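Local coordinates for protein putative amidohydrolase (PDB 3MKV) that probably hydrolyses dipeptides that end in proline, acting as a zinc-dependent prolidase of the amidohydrolase superfamily, at residues Y212-I217 / I241-R246; H234-A239 / H254-D259; I258-A263 / I311-R316; P275-Y280 / A306-I311. All coordinates share one frame; numbering follows the deposited sequence. Where two conformers were deposited one is given.

Contact 1: residues Y212-I217 / I241-R246; sequences YSEDEI and IARAVR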
loop_
_atom_site.group_PDB
_atom_site.type_symbol
_atom_site.label_atom_id
_atom_site.label_comp_id
_atom_site.label_asym_id
_atom_site.label_seq_id
_atom_site.Cartn_x
_atom_site.Cartn_y
_atom_site.Cartn_z
ATOM N N TYR A 212 -2.409 22.087 -18.330
ATOM C CA TYR A 212 -3.611 22.046 -17.495
ATOM C C TYR A 212 -4.889 22.358 -18.256
ATOM O O TYR A 212 -4.881 23.068 -19.259
ATOM C CB TYR A 212 -3.484 22.994 -16.281
ATOM C CG TYR A 212 -2.669 22.412 -15.141
ATOM C CD1 TYR A 212 -1.599 23.113 -14.580
ATOM C CD2 TYR A 212 -2.952 21.152 -14.651
ATOM C CE1 TYR A 212 -0.853 22.580 -13.552
ATOM C CE2 TYR A 212 -2.211 20.606 -13.620
ATOM C CZ TYR A 212 -1.161 21.314 -13.073
ATOM O OH TYR A 212 -0.437 20.735 -12.047
ATOM N N SER A 213 -5.990 21.812 -17.758
ATOM C CA SER A 213 -7.322 22.194 -18.194
ATOM C C SER A 213 -7.718 23.489 -17.496
ATOM O O SER A 213 -7.124 23.858 -16.485
ATOM C CB SER A 213 -8.320 21.104 -17.800
ATOM O OG SER A 213 -8.453 21.019 -16.387
ATOM N N GLU A 214 -8.743 24.154 -18.018
ATOM C CA GLU A 214 -9.272 25.373 -17.415
ATOM C C GLU A 214 -9.912 25.148 -16.041
ATOM O O GLU A 214 -9.946 26.048 -15.198
ATOM C CB GLU A 214 -10.273 26.009 -18.367
ATOM C CG GLU A 214 -9.647 26.360 -19.717
ATOM C CD GLU A 214 -10.542 27.232 -20.560
ATOM O OE1 GLU A 214 -10.285 27.338 -21.778
ATOM O OE2 GLU A 214 -11.510 27.802 -20.005
ATOM N N ASP A 215 -10.427 23.941 -15.829
ATOM C CA ASP A 215 -10.945 23.538 -14.534
ATOM C C ASP A 215 -9.849 23.486 -13.475
ATOM O O ASP A 215 -10.067 23.881 -12.326
ATOM C CB ASP A 215 -11.593 22.158 -14.640
ATOM C CG ASP A 215 -12.997 22.206 -15.224
ATOM O OD1 ASP A 215 -13.781 23.103 -14.842
ATOM O OD2 ASP A 215 -13.317 21.330 -16.056
ATOM N N GLU A 216 -8.684 22.962 -13.850
ATOM C CA GLU A 216 -7.543 22.924 -12.927
ATOM C C GLU A 216 -7.031 24.334 -12.638
ATOM O O GLU A 216 -6.925 24.722 -11.482
ATOM C CB GLU A 216 -6.413 22.020 -13.449
ATOM C CG GLU A 216 -6.710 20.516 -13.376
ATOM C CD GLU A 216 -5.988 19.728 -14.457
ATOM O OE1 GLU A 216 -5.316 18.714 -14.138
ATOM O OE2 GLU A 216 -6.088 20.128 -15.636
ATOM N N ILE A 217 -6.768 25.119 -13.680
ATOM C CA ILE A 217 -6.265 26.478 -13.492
ATOM C C ILE A 217 -7.170 27.277 -12.569
ATOM O O ILE A 217 -6.699 27.890 -11.609
ATOM C CB ILE A 217 -6.123 27.239 -14.825
ATOM C CG1 ILE A 217 -5.091 26.563 -15.725
ATOM C CG2 ILE A 217 -5.748 28.713 -14.582
ATOM C CD1 ILE A 217 -4.934 27.253 -17.091
ATOM N N ILE A 241 -1.371 31.775 -23.275
ATOM C CA ILE A 241 -1.447 33.004 -22.516
ATOM C C ILE A 241 -2.895 33.420 -22.265
ATOM O O ILE A 241 -3.281 33.738 -21.141
ATOM C CB ILE A 241 -0.735 34.121 -23.252
ATOM C CG1 ILE A 241 0.761 33.791 -23.375
ATOM C CG2 ILE A 241 -0.986 35.443 -22.548
ATOM C CD1 ILE A 241 1.547 34.752 -24.258
ATOM N N ALA A 242 -3.701 33.399 -23.320
ATOM C CA ALA A 242 -5.088 33.844 -23.241
ATOM C C ALA A 242 -5.941 33.041 -22.252
ATOM O O ALA A 242 -6.710 33.615 -21.475
ATOM C CB ALA A 242 -5.725 33.833 -24.644
ATOM N N ARG A 243 -5.822 31.715 -22.285
ATOM C CA ARG A 243 -6.678 30.870 -21.442
ATOM C C ARG A 243 -6.315 31.022 -19.969
ATOM O O ARG A 243 -7.187 31.057 -19.092
ATOM C CB ARG A 243 -6.609 29.401 -21.873
ATOM C CG ARG A 243 -5.197 28.878 -22.049
ATOM C CD ARG A 243 -5.177 27.566 -22.831
ATOM N NE ARG A 243 -6.083 26.573 -22.259
ATOM C CZ ARG A 243 -5.732 25.641 -21.373
ATOM N NH1 ARG A 243 -4.477 25.557 -20.930
ATOM N NH2 ARG A 243 -6.644 24.788 -20.928
ATOM N N ALA A 244 -5.015 31.111 -19.717
ATOM C CA ALA A 244 -4.494 31.338 -18.383
ATOM C C ALA A 244 -5.079 32.604 -17.782
ATOM O O ALA A 244 -5.528 32.620 -16.637
ATOM C CB ALA A 244 -2.966 31.430 -18.433
ATOM N N VAL A 245 -5.076 33.674 -18.560
ATOM C CA VAL A 245 -5.615 34.940 -18.083
ATOM C C VAL A 245 -7.128 34.907 -17.850
ATOM O O VAL A 245 -7.625 35.526 -16.905
ATOM C CB VAL A 245 -5.221 36.100 -19.008
ATOM C CG1 VAL A 245 -6.076 37.315 -18.727
ATOM C CG2 VAL A 245 -3.759 36.426 -18.807
ATOM N N ARG A 246 -7.863 34.195 -18.702
ATOM C CA ARG A 246 -9.312 34.078 -18.558
ATOM C C ARG A 246 -9.648 33.226 -17.350
ATOM O O ARG A 246 -10.756 33.273 -16.830
ATOM C CB ARG A 246 -9.932 33.438 -19.801
ATOM C CG ARG A 246 -10.070 34.358 -20.990
ATOM C CD ARG A 246 -10.797 33.663 -22.136
ATOM N NE ARG A 246 -9.885 32.982 -23.054
ATOM C CZ ARG A 246 -9.716 31.664 -23.119
ATOM N NH1 ARG A 246 -8.860 31.154 -23.999
ATOM N NH2 ARG A 246 -10.399 30.857 -22.311
HETATM O O HOH W 1 -8.508 25.799 -23.108
#
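One backbone oxygen, that of Tyr212, is gripped end-on by both terminal nitrogens of Arg243. The clamp joins two successive helices, 214-225 and 238-246, on the outer layer of the TIM barrel of the amidohydrolase fold. Arg243 NH1 and NH2 each stand 3.0 Å from Tyr212 O, which lies close to the guanidinium plane; NH2 approaches in the carbonyl plane, on a lone pair of the oxygen, whereas NH1 comes in tilted by 19°. The side chain starts with CG between its own N and carbonyl carbon (chi1 49°) and bends at chi3, which carries the flat head across the gap. Arginine suits this place because its long apolar stem spans the gap while the head still offers NE. That nitrogen donates to a water 2.7 Å away, and the water in turn donates to Glu214 OE1, giving a bridge where the charges alone stay beyond salt-bridge range. Glu214 reaches over with an extended chain, its CG packing against Arg243 NH2, and its OE2 pairs with Arg218 on its own helix. A longer salt bridge from OE1 to Arg246 is doubtful, since Arg246 has two conformers.

Beside the clamped carbonyl, Ser213 and Glu216 form a capping box: Ser213 OG accepts from Glu216 N, and Glu216 OE2 takes up Ser213 N at 2.7 Å. Glu216 OE1 also meets Arg182 of the second subunit. Isoleucine fits the buried inner face between the helices, where Ile217 CD1 rests 4.3 Å from Ala244 CA.

Contact 2: residues H234-A239 / H254-D259; sequences HAYTPA and HGNLID. With ZN (zinc ion), chain J; SO4 (sulfate ion), chain K.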
loop_
_atom_site.group_PDB
_atom_site.type_symbol
_atom_site.label_atom_id
_atom_site.label_comp_id
_atom_site.label_asym_id
_atom_site.label_seq_id
_atom_site.Cartn_x
_atom_site.Cartn_y
_atom_site.Cartn_z
ATOM N N HIS A 234 3.734 30.066 -16.297
ATOM C CA HIS A 234 4.647 29.988 -17.423
ATOM C C HIS A 234 3.792 29.685 -18.664
ATOM O O HIS A 234 3.017 28.725 -18.670
ATOM C CB HIS A 234 5.691 28.904 -17.109
ATOM C CG HIS A 234 6.330 28.269 -18.307
ATOM N ND1 HIS A 234 7.685 28.334 -18.545
ATOM C CD2 HIS A 234 5.814 27.502 -19.295
ATOM C CE1 HIS A 234 7.975 27.659 -19.644
ATOM N NE2 HIS A 234 6.854 27.149 -20.121
ATOM N N ALA A 235 3.897 30.537 -19.684
ATOM C CA ALA A 235 3.097 30.414 -20.917
ATOM C C ALA A 235 3.746 31.165 -22.079
ATOM O O ALA A 235 4.139 32.320 -21.930
ATOM C CB ALA A 235 1.675 30.928 -20.686
ATOM N N TYR A 236 3.848 30.522 -23.238
ATOM C CA TYR A 236 4.498 31.141 -24.403
ATOM C C TYR A 236 3.556 31.675 -25.498
ATOM O O TYR A 236 3.716 32.813 -25.948
ATOM C CB TYR A 236 5.508 30.182 -25.026
ATOM C CG TYR A 236 6.792 30.031 -24.242
ATOM C CD1 TYR A 236 7.549 31.143 -23.894
ATOM C CD2 TYR A 236 7.264 28.776 -23.878
ATOM C CE1 TYR A 236 8.726 31.012 -23.185
ATOM C CE2 TYR A 236 8.443 28.634 -23.164
ATOM C CZ TYR A 236 9.171 29.756 -22.819
ATOM O OH TYR A 236 10.347 29.626 -22.109
ATOM N N THR A 237 2.588 30.863 -25.924
ATOM C CA THR A 237 1.738 31.193 -27.078
ATOM C C THR A 237 0.457 31.959 -26.753
ATOM O O THR A 237 -0.066 31.891 -25.642
ATOM C CB THR A 237 1.322 29.934 -27.857
ATOM O OG1 THR A 237 0.485 29.119 -27.027
ATOM C CG2 THR A 237 2.539 29.136 -28.302
ATOM N N PRO A 238 -0.064 32.692 -27.745
ATOM C CA PRO A 238 -1.305 33.432 -27.523
ATOM C C PRO A 238 -2.396 32.556 -26.904
ATOM O O PRO A 238 -2.984 32.925 -25.897
ATOM C CB PRO A 238 -1.697 33.894 -28.934
ATOM C CG PRO A 238 -0.365 34.000 -29.672
ATOM C CD PRO A 238 0.476 32.875 -29.108
ATOM N N ALA A 239 -2.667 31.405 -27.505
ATOM C CA ALA A 239 -3.689 30.497 -26.987
ATOM C C ALA A 239 -3.481 30.169 -25.501
ATOM O O ALA A 239 -4.416 30.223 -24.709
ATOM C CB ALA A 239 -3.712 29.226 -27.812
ATOM N N HIS A 254 7.382 34.976 -19.273
ATOM C CA HIS A 254 7.974 34.846 -20.596
ATOM C C HIS A 254 7.088 35.540 -21.623
ATOM O O HIS A 254 7.359 36.685 -22.006
ATOM C CB HIS A 254 8.196 33.376 -20.950
ATOM C CG HIS A 254 8.928 32.607 -19.893
ATOM N ND1 HIS A 254 10.153 33.003 -19.396
ATOM C CD2 HIS A 254 8.616 31.459 -19.246
ATOM C CE1 HIS A 254 10.561 32.135 -18.487
ATOM N NE2 HIS A 254 9.646 31.188 -18.377
ATOM N N GLY A 255 6.021 34.866 -22.048
ATOM C CA GLY A 255 5.075 35.453 -23.000
ATOM C C GLY A 255 5.705 35.751 -24.353
ATOM O O GLY A 255 5.273 36.661 -25.057
ATOM N N ASN A 256 6.708 34.959 -24.725
ATOM C CA ASN A 256 7.522 35.223 -25.903
ATOM C C ASN A 256 6.762 35.372 -27.221
ATOM O O ASN A 256 7.030 36.294 -27.999
ATOM C CB ASN A 256 8.585 34.138 -26.066
ATOM C CG ASN A 256 9.700 34.250 -25.046
ATOM O OD1 ASN A 256 9.458 34.328 -23.837
ATOM N ND2 ASN A 256 10.935 34.232 -25.531
ATOM N N LEU A 257 5.836 34.455 -27.479
ATOM C CA LEU A 257 5.132 34.418 -28.760
ATOM C C LEU A 257 3.779 35.117 -28.689
ATOM O O LEU A 257 2.885 34.852 -29.483
ATOM C CB LEU A 257 4.961 32.971 -29.224
ATOM C CG LEU A 257 6.306 32.268 -29.429
ATOM C CD1 LEU A 257 6.136 30.776 -29.684
ATOM C CD2 LEU A 257 7.075 32.931 -30.565
ATOM N N ILE A 258 3.628 36.009 -27.724
ATOM C CA ILE A 258 2.381 36.735 -27.582
ATOM C C ILE A 258 2.132 37.558 -28.841
ATOM O O ILE A 258 3.072 37.944 -29.540
ATOM C CB ILE A 258 2.411 37.656 -26.343
ATOM C CG1 ILE A 258 1.028 38.237 -26.069
ATOM C CG2 ILE A 258 3.447 38.765 -26.511
ATOM C CD1 ILE A 258 0.914 38.866 -24.691
ATOM N N ASP A 259 0.861 37.826 -29.123
ATOM C CA ASP A 259 0.493 38.652 -30.263
ATOM C C ASP A 259 -0.306 39.879 -29.826
ATOM O O ASP A 259 -0.837 39.922 -28.711
ATOM C CB ASP A 259 -0.300 37.832 -31.282
ATOM C CG ASP A 259 -1.628 37.349 -30.733
ATOM O OD1 ASP A 259 -1.959 37.689 -29.571
ATOM O OD2 ASP A 259 -2.344 36.630 -31.469
HETATM ZN ZN ZN J . 9.343 29.188 -17.006
HETATM S S SO4 K . 11.985 27.269 -20.241
HETATM O O1 SO4 K . 12.912 28.337 -20.624
HETATM O O2 SO4 K . 10.929 27.159 -21.245
HETATM O O3 SO4 K . 12.705 25.997 -20.167
HETATM O O4 SO4 K . 11.388 27.590 -18.944
#
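Ala235 and His254 form a parallel bridge at the ends of neighbouring strands 232-235 and 251-254, and their side chains diverge. Gly255 N donates to Ala235 O at 3.2 Å, nearly along the C=O axis. Past the strands the chains stay together: Leu257 N reaches Tyr236 O from above the carbonyl plane, 35° out of it, where residues 255-258 form a type I beta turn. Gly255 has positive phi (64°), a conformation glycine adopts easily.

The two histidines converge on one zinc ion, bound by His234 ND1 and His254 NE2 at 2.4 Å each; carboxylated Lys193 is the third protein ligand. Their rings stand at 84° and meet obliquely, and each turns one nitrogen to the metal. Outside partners fix the remaining nitrogens: His234 NE2 donates to Gly198 O, and His254 ND1 is hydrogen-bonded to Thr276 OG1. Tyrosine suits position 236 because its ring packs on His254, Tyr236 CE1 lying 3.3 Å from His254 CB, while its hydroxyl, over one face of the His254 ring and offset toward the rim, bonds Tyr280 OH. Tyr236 OH also donates to O2 of a sulfate, probably a crystallisation component, at 2.7 Å. Asn256 runs alongside, Asn256 OD1 3.5 Å from Tyr236 CE1.

Farther out, Pro238, in the first turn of its helix, lays CD 3.1 Å from Leu257 O, and its CG packs on the Asp259 carboxylate, which Thr262 holds. Metal-binding histidines at the C-terminal ends of adjacent parallel strands are the hallmark of the binuclear amidohydrolase active site.

Contact 3: residues I258-A263 / I311-R316; sequences IDDETA and IEIMKR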
loop_
_atom_site.group_PDB
_atom_site.type_symbol
_atom_site.label_atom_id
_atom_site.label_comp_id
_atom_site.label_asym_id
_atom_site.label_seq_id
_atom_site.Cartn_x
_atom_site.Cartn_y
_atom_site.Cartn_z
ATOM N N ILE A 258 3.628 36.009 -27.724
ATOM C CA ILE A 258 2.381 36.735 -27.582
ATOM C C ILE A 258 2.132 37.558 -28.841
ATOM O O ILE A 258 3.072 37.944 -29.540
ATOM C CB ILE A 258 2.411 37.656 -26.343
ATOM C CG1 ILE A 258 1.028 38.237 -26.069
ATOM C CG2 ILE A 258 3.447 38.765 -26.511
ATOM C CD1 ILE A 258 0.914 38.866 -24.691
ATOM N N ASP A 259 0.861 37.826 -29.123
ATOM C CA ASP A 259 0.493 38.652 -30.263
ATOM C C ASP A 259 -0.306 39.879 -29.826
ATOM O O ASP A 259 -0.837 39.922 -28.711
ATOM C CB ASP A 259 -0.300 37.832 -31.282
ATOM C CG ASP A 259 -1.628 37.349 -30.733
ATOM O OD1 ASP A 259 -1.959 37.689 -29.571
ATOM O OD2 ASP A 259 -2.344 36.630 -31.469
ATOM N N ASP A 260 -0.385 40.874 -30.706
ATOM C CA ASP A 260 -1.114 42.109 -30.421
ATOM C C ASP A 260 -2.439 41.841 -29.726
ATOM O O ASP A 260 -2.771 42.482 -28.722
ATOM C CB ASP A 260 -1.373 42.876 -31.713
ATOM C CG ASP A 260 -0.093 43.317 -32.390
ATOM O OD1 ASP A 260 0.211 42.799 -33.487
ATOM O OD2 ASP A 260 0.622 44.170 -31.819
ATOM N N GLU A 261 -3.200 40.897 -30.270
ATOM C CA GLU A 261 -4.538 40.614 -29.772
ATOM C C GLU A 261 -4.530 40.097 -28.328
ATOM O O GLU A 261 -5.387 40.470 -27.517
ATOM C CB GLU A 261 -5.247 39.625 -30.691
ATOM C CG GLU A 261 -6.657 39.287 -30.236
ATOM C CD GLU A 261 -7.219 38.048 -30.919
ATOM O OE1 GLU A 261 -7.879 37.243 -30.227
ATOM O OE2 GLU A 261 -7.001 37.881 -32.143
ATOM N N THR A 262 -3.568 39.233 -28.012
ATOM C CA THR A 262 -3.451 38.692 -26.667
ATOM C C THR A 262 -2.838 39.737 -25.750
ATOM O O THR A 262 -3.215 39.852 -24.579
ATOM C CB THR A 262 -2.590 37.422 -26.641
ATOM O OG1 THR A 262 -3.059 36.512 -27.637
ATOM C CG2 THR A 262 -2.668 36.749 -25.284
ATOM N N ALA A 263 -1.887 40.500 -26.283
ATOM C CA ALA A 263 -1.281 41.586 -25.521
ATOM C C ALA A 263 -2.381 42.489 -25.009
ATOM O O ALA A 263 -2.364 42.915 -23.855
ATOM C CB ALA A 263 -0.311 42.379 -26.388
ATOM N N ILE A 311 8.367 42.436 -26.789
ATOM C CA ILE A 311 8.420 43.643 -25.960
ATOM C C ILE A 311 7.716 44.818 -26.640
ATOM O O ILE A 311 6.915 45.529 -26.017
ATOM C CB ILE A 311 9.879 44.045 -25.635
ATOM C CG1 ILE A 311 10.626 42.885 -24.966
ATOM C CG2 ILE A 311 9.917 45.286 -24.753
ATOM C CD1 ILE A 311 9.985 42.403 -23.675
ATOM N N GLU A 312 8.024 45.013 -27.920
ATOM C CA GLU A 312 7.402 46.069 -28.722
ATOM C C GLU A 312 5.893 45.877 -28.760
ATOM O O GLU A 312 5.136 46.820 -28.534
ATOM C CB GLU A 312 7.975 46.058 -30.143
ATOM C CG GLU A 312 9.470 46.358 -30.224
ATOM C CD GLU A 312 10.101 45.861 -31.521
ATOM O OE1 GLU A 312 9.370 45.283 -32.354
ATOM O OE2 GLU A 312 11.328 46.036 -31.702
ATOM N N ILE A 313 5.470 44.643 -29.044
ATOM C CA ILE A 313 4.060 44.262 -29.023
ATOM C C ILE A 313 3.379 44.590 -27.691
ATOM O O ILE A 313 2.256 45.101 -27.665
ATOM C CB ILE A 313 3.879 42.745 -29.337
ATOM C CG1 ILE A 313 4.181 42.457 -30.810
ATOM C CG2 ILE A 313 2.472 42.250 -28.961
ATOM C CD1 ILE A 313 4.101 40.981 -31.169
ATOM N N MET A 314 4.057 44.303 -26.584
ATOM C CA MET A 314 3.444 44.479 -25.264
ATOM C C MET A 314 3.371 45.938 -24.864
ATOM O O MET A 314 2.417 46.363 -24.209
ATOM C CB MET A 314 4.173 43.652 -24.195
ATOM C CG MET A 314 3.771 42.175 -24.174
ATOM S SD MET A 314 4.683 41.163 -22.985
ATOM C CE MET A 314 6.277 40.983 -23.775
ATOM N N LYS A 315 4.384 46.706 -25.252
ATOM C CA LYS A 315 4.396 48.139 -24.971
ATOM C C LYS A 315 3.263 48.833 -25.726
ATOM O O LYS A 315 2.462 49.567 -25.146
ATOM C CB LYS A 315 5.736 48.750 -25.375
ATOM C CG LYS A 315 5.796 50.249 -25.186
ATOM C CD LYS A 315 7.136 50.800 -25.631
ATOM C CE LYS A 315 7.224 52.314 -25.417
ATOM N NZ LYS A 315 8.607 52.832 -25.680
ATOM N N ARG A 316 3.208 48.578 -27.026
ATOM C CA ARG A 316 2.151 49.089 -27.877
ATOM C C ARG A 316 0.792 48.824 -27.242
ATOM O O ARG A 316 -0.121 49.646 -27.327
ATOM C CB ARG A 316 2.240 48.412 -29.245
ATOM C CG ARG A 316 1.389 49.034 -30.343
ATOM C CD ARG A 316 1.554 48.231 -31.627
ATOM N NE ARG A 316 2.958 48.173 -32.032
ATOM C CZ ARG A 316 3.566 47.086 -32.501
ATOM N NH1 ARG A 316 2.902 45.941 -32.622
ATOM N NH2 ARG A 316 4.847 47.142 -32.840
HETATM O O HOH W 2 0.158 45.516 -29.397
#
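Ile313 presses its branched side chain against the start of helix 260-269, fastening helix 307-317 to another helix on the outside of the TIM barrel. The apolar contacts centre on its methyl CG2, which, anti to the backbone N, sits 3.6 Å from Asp260 N and 3.8 Å from Ala263 CB. Its CG1, anti to the carbonyl carbon (chi1 -71°), carries Ile313 CD1 to 3.6 Å from Ile258 O. Ala263 suits the interface because its small side chain lets the helices come close, Ala263 and Met314 having CA atoms 5.5 Å apart. Ile258 CG2 touches Met314 CG at 4.1 Å.

Capping steadies the first turn. Asp259 OD1 accepts from Thr262 N at 2.7 Å and also from Thr262 OG1, the two donors arriving from opposite faces of the carboxylate plane. A short acid suits an N-cap, where its charge should also be favoured by the helix dipole.

Charged and water-mediated links join the more exposed side. Asp260 OD2 offers its syn lone pair to Arg316 NH1 at 3.0 Å, a salt bridge whose hydrogen bond is bent (132°), with the guanidinium turned 41° from the carboxylate. A water donates both to that same OD2 and to Ile313 O, 2.8 Å from each.

Contact 4: residues P275-Y280 / A306-I311; sequences PTLVTY and AGLHSI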
loop_
_atom_site.group_PDB
_atom_site.type_symbol
_atom_site.label_atom_id
_atom_site.label_comp_id
_atom_site.label_asym_id
_atom_site.label_seq_id
_atom_site.Cartn_x
_atom_site.Cartn_y
_atom_site.Cartn_z
ATOM N N PRO A 275 8.847 39.107 -18.959
ATOM C CA PRO A 275 9.737 38.593 -19.989
ATOM C C PRO A 275 11.036 38.163 -19.342
ATOM O O PRO A 275 11.458 38.771 -18.359
ATOM C CB PRO A 275 9.986 39.820 -20.889
ATOM C CG PRO A 275 8.912 40.825 -20.506
ATOM C CD PRO A 275 8.664 40.566 -19.056
ATOM N N THR A 276 11.680 37.139 -19.888
ATOM C CA THR A 276 12.937 36.664 -19.320
ATOM C C THR A 276 13.976 36.429 -20.418
ATOM O O THR A 276 14.573 35.351 -20.512
ATOM C CB THR A 276 12.712 35.388 -18.475
ATOM O OG1 THR A 276 12.140 34.353 -19.296
ATOM C CG2 THR A 276 11.760 35.683 -17.311
ATOM N N LEU A 277 14.185 37.464 -21.235
ATOM C CA LEU A 277 14.991 37.384 -22.475
ATOM C C LEU A 277 16.436 36.893 -22.323
ATOM O O LEU A 277 16.936 36.140 -23.153
ATOM C CB LEU A 277 14.997 38.744 -23.197
ATOM C CG LEU A 277 13.627 39.345 -23.504
ATOM C CD1 LEU A 277 13.755 40.679 -24.208
ATOM C CD2 LEU A 277 12.813 38.373 -24.344
ATOM N N VAL A 278 17.110 37.336 -21.277
ATOM C CA VAL A 278 18.522 37.015 -21.104
ATOM C C VAL A 278 18.768 35.504 -21.082
ATOM O O VAL A 278 19.814 35.021 -21.531
ATOM C CB VAL A 278 19.080 37.661 -19.816
ATOM C CG1 VAL A 278 18.320 37.148 -18.589
ATOM C CG2 VAL A 278 20.584 37.425 -19.703
ATOM N N THR A 279 17.802 34.757 -20.561
ATOM C CA THR A 279 17.963 33.320 -20.429
ATOM C C THR A 279 18.045 32.626 -21.782
ATOM O O THR A 279 18.817 31.684 -21.952
ATOM C CB THR A 279 16.844 32.683 -19.595
ATOM O OG1 THR A 279 17.145 31.298 -19.392
ATOM C CG2 THR A 279 15.504 32.811 -20.301
ATOM N N TYR A 280 17.257 33.089 -22.745
ATOM C CA TYR A 280 17.275 32.475 -24.073
ATOM C C TYR A 280 18.604 32.706 -24.794
ATOM O O TYR A 280 19.152 31.787 -25.411
ATOM C CB TYR A 280 16.065 32.929 -24.891
ATOM C CG TYR A 280 14.798 32.743 -24.092
ATOM C CD1 TYR A 280 14.454 31.487 -23.614
ATOM C CD2 TYR A 280 13.967 33.815 -23.778
ATOM C CE1 TYR A 280 13.313 31.290 -22.863
ATOM C CE2 TYR A 280 12.815 33.627 -23.020
ATOM C CZ TYR A 280 12.501 32.353 -22.566
ATOM O OH TYR A 280 11.378 32.116 -21.807
ATOM N N ALA A 306 11.894 35.636 -31.133
ATOM C CA ALA A 306 10.683 36.454 -31.081
ATOM C C ALA A 306 10.652 37.365 -29.854
ATOM O O ALA A 306 9.897 38.349 -29.802
ATOM C CB ALA A 306 9.458 35.560 -31.096
ATOM N N GLY A 307 11.474 37.027 -28.865
ATOM C CA GLY A 307 11.492 37.736 -27.589
ATOM C C GLY A 307 11.645 39.242 -27.696
ATOM O O GLY A 307 10.846 39.999 -27.139
ATOM N N LEU A 308 12.681 39.685 -28.401
ATOM C CA LEU A 308 12.925 41.114 -28.540
ATOM C C LEU A 308 11.679 41.815 -29.088
ATOM O O LEU A 308 11.276 42.867 -28.595
ATOM C CB LEU A 308 14.134 41.355 -29.448
ATOM C CG LEU A 308 15.073 42.530 -29.144
ATOM C CD1 LEU A 308 15.554 42.511 -27.699
ATOM C CD2 LEU A 308 16.268 42.535 -30.109
ATOM N N HIS A 309 11.051 41.216 -30.093
ATOM C CA HIS A 309 9.866 41.816 -30.698
ATOM C C HIS A 309 8.618 41.797 -29.790
ATOM O O HIS A 309 7.796 42.722 -29.836
ATOM C CB HIS A 309 9.571 41.172 -32.062
ATOM C CG HIS A 309 8.364 41.738 -32.748
ATOM N ND1 HIS A 309 8.232 43.078 -33.036
ATOM C CD2 HIS A 309 7.237 41.142 -33.207
ATOM C CE1 HIS A 309 7.073 43.287 -33.638
ATOM N NE2 HIS A 309 6.451 42.126 -33.756
ATOM N N SER A 310 8.477 40.749 -28.979
ATOM C CA SER A 310 7.341 40.642 -28.048
ATOM C C SER A 310 7.219 41.876 -27.172
ATOM O O SER A 310 6.111 42.309 -26.852
ATOM C CB SER A 310 7.453 39.389 -27.165
ATOM O OG SER A 310 8.614 39.423 -26.338
ATOM N N ILE A 311 8.367 42.436 -26.789
ATOM C CA ILE A 311 8.420 43.643 -25.960
ATOM C C ILE A 311 7.716 44.818 -26.640
ATOM O O ILE A 311 6.915 45.529 -26.017
ATOM C CB ILE A 311 9.879 44.045 -25.635
ATOM C CG1 ILE A 311 10.626 42.885 -24.966
ATOM C CG2 ILE A 311 9.917 45.286 -24.753
ATOM C CD1 ILE A 311 9.985 42.403 -23.675
#
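Leu277, in the first turn of helix 277-286, faces Gly307 of helix 307-317, with CA atoms only 6.2 Å apart. Its side chain enters with CG anti to the carbonyl carbon (chi1 -54°) and divides its two methyls between different partners. CD2 settles directly on the backbone of Gly307, 3.6 Å from CA, which explains why a residue without a side chain suits that point. Leu277 CD1 meets Ile311 CG1 at 3.9 Å, the two side chains approaching tip to tip; Leu277 CD1 also lies 4.3 Å from Leu308 CD1. Ile311 then turns its own end, CD1, toward Pro275, where it lies 3.7 Å from CG and crosses the proline at about a right angle. The rigid ring of Pro275, just after strand 272-274, offers this methyl a fixed apolar surface. Leu277 is also covered by Ile341 and Leu342 of helix 337-343, while its backbone N bonds Glu338 OE1.

Across the interface, then, the contact is apolar, made of aliphatic groups and the Gly307 backbone and mostly buried. It depends on shape rather than on directional bonds, and it places helix 307-317 against the same chain segment whose Thr276 and Tyr280 belong to the shell around the metal-site residues.

In the fold
All four contacts lie in the Amidohydrolase family region and follow the barrel round. From the N terminus, residues 212-217 open contact 1 and 234-239 open contact 2; contact 1 closes at 241-246 before contact 2 closes at 254-259, so the two cross, and both use helix 238-246. Contact 2 closes the beta-alpha-beta unit of strands 232-235 and 251-254. Contact 3 starts on its last residues, sharing Ile258 and Asp259, and runs to 311-316. Nested inside that loop, contact 4 joins 275-280 to 306-311 and shares Ile311 with contact 3. Contacts 2 and 4 meet beside the metal site, whereas contacts 1 and 3 join helices on the outside of the barrel.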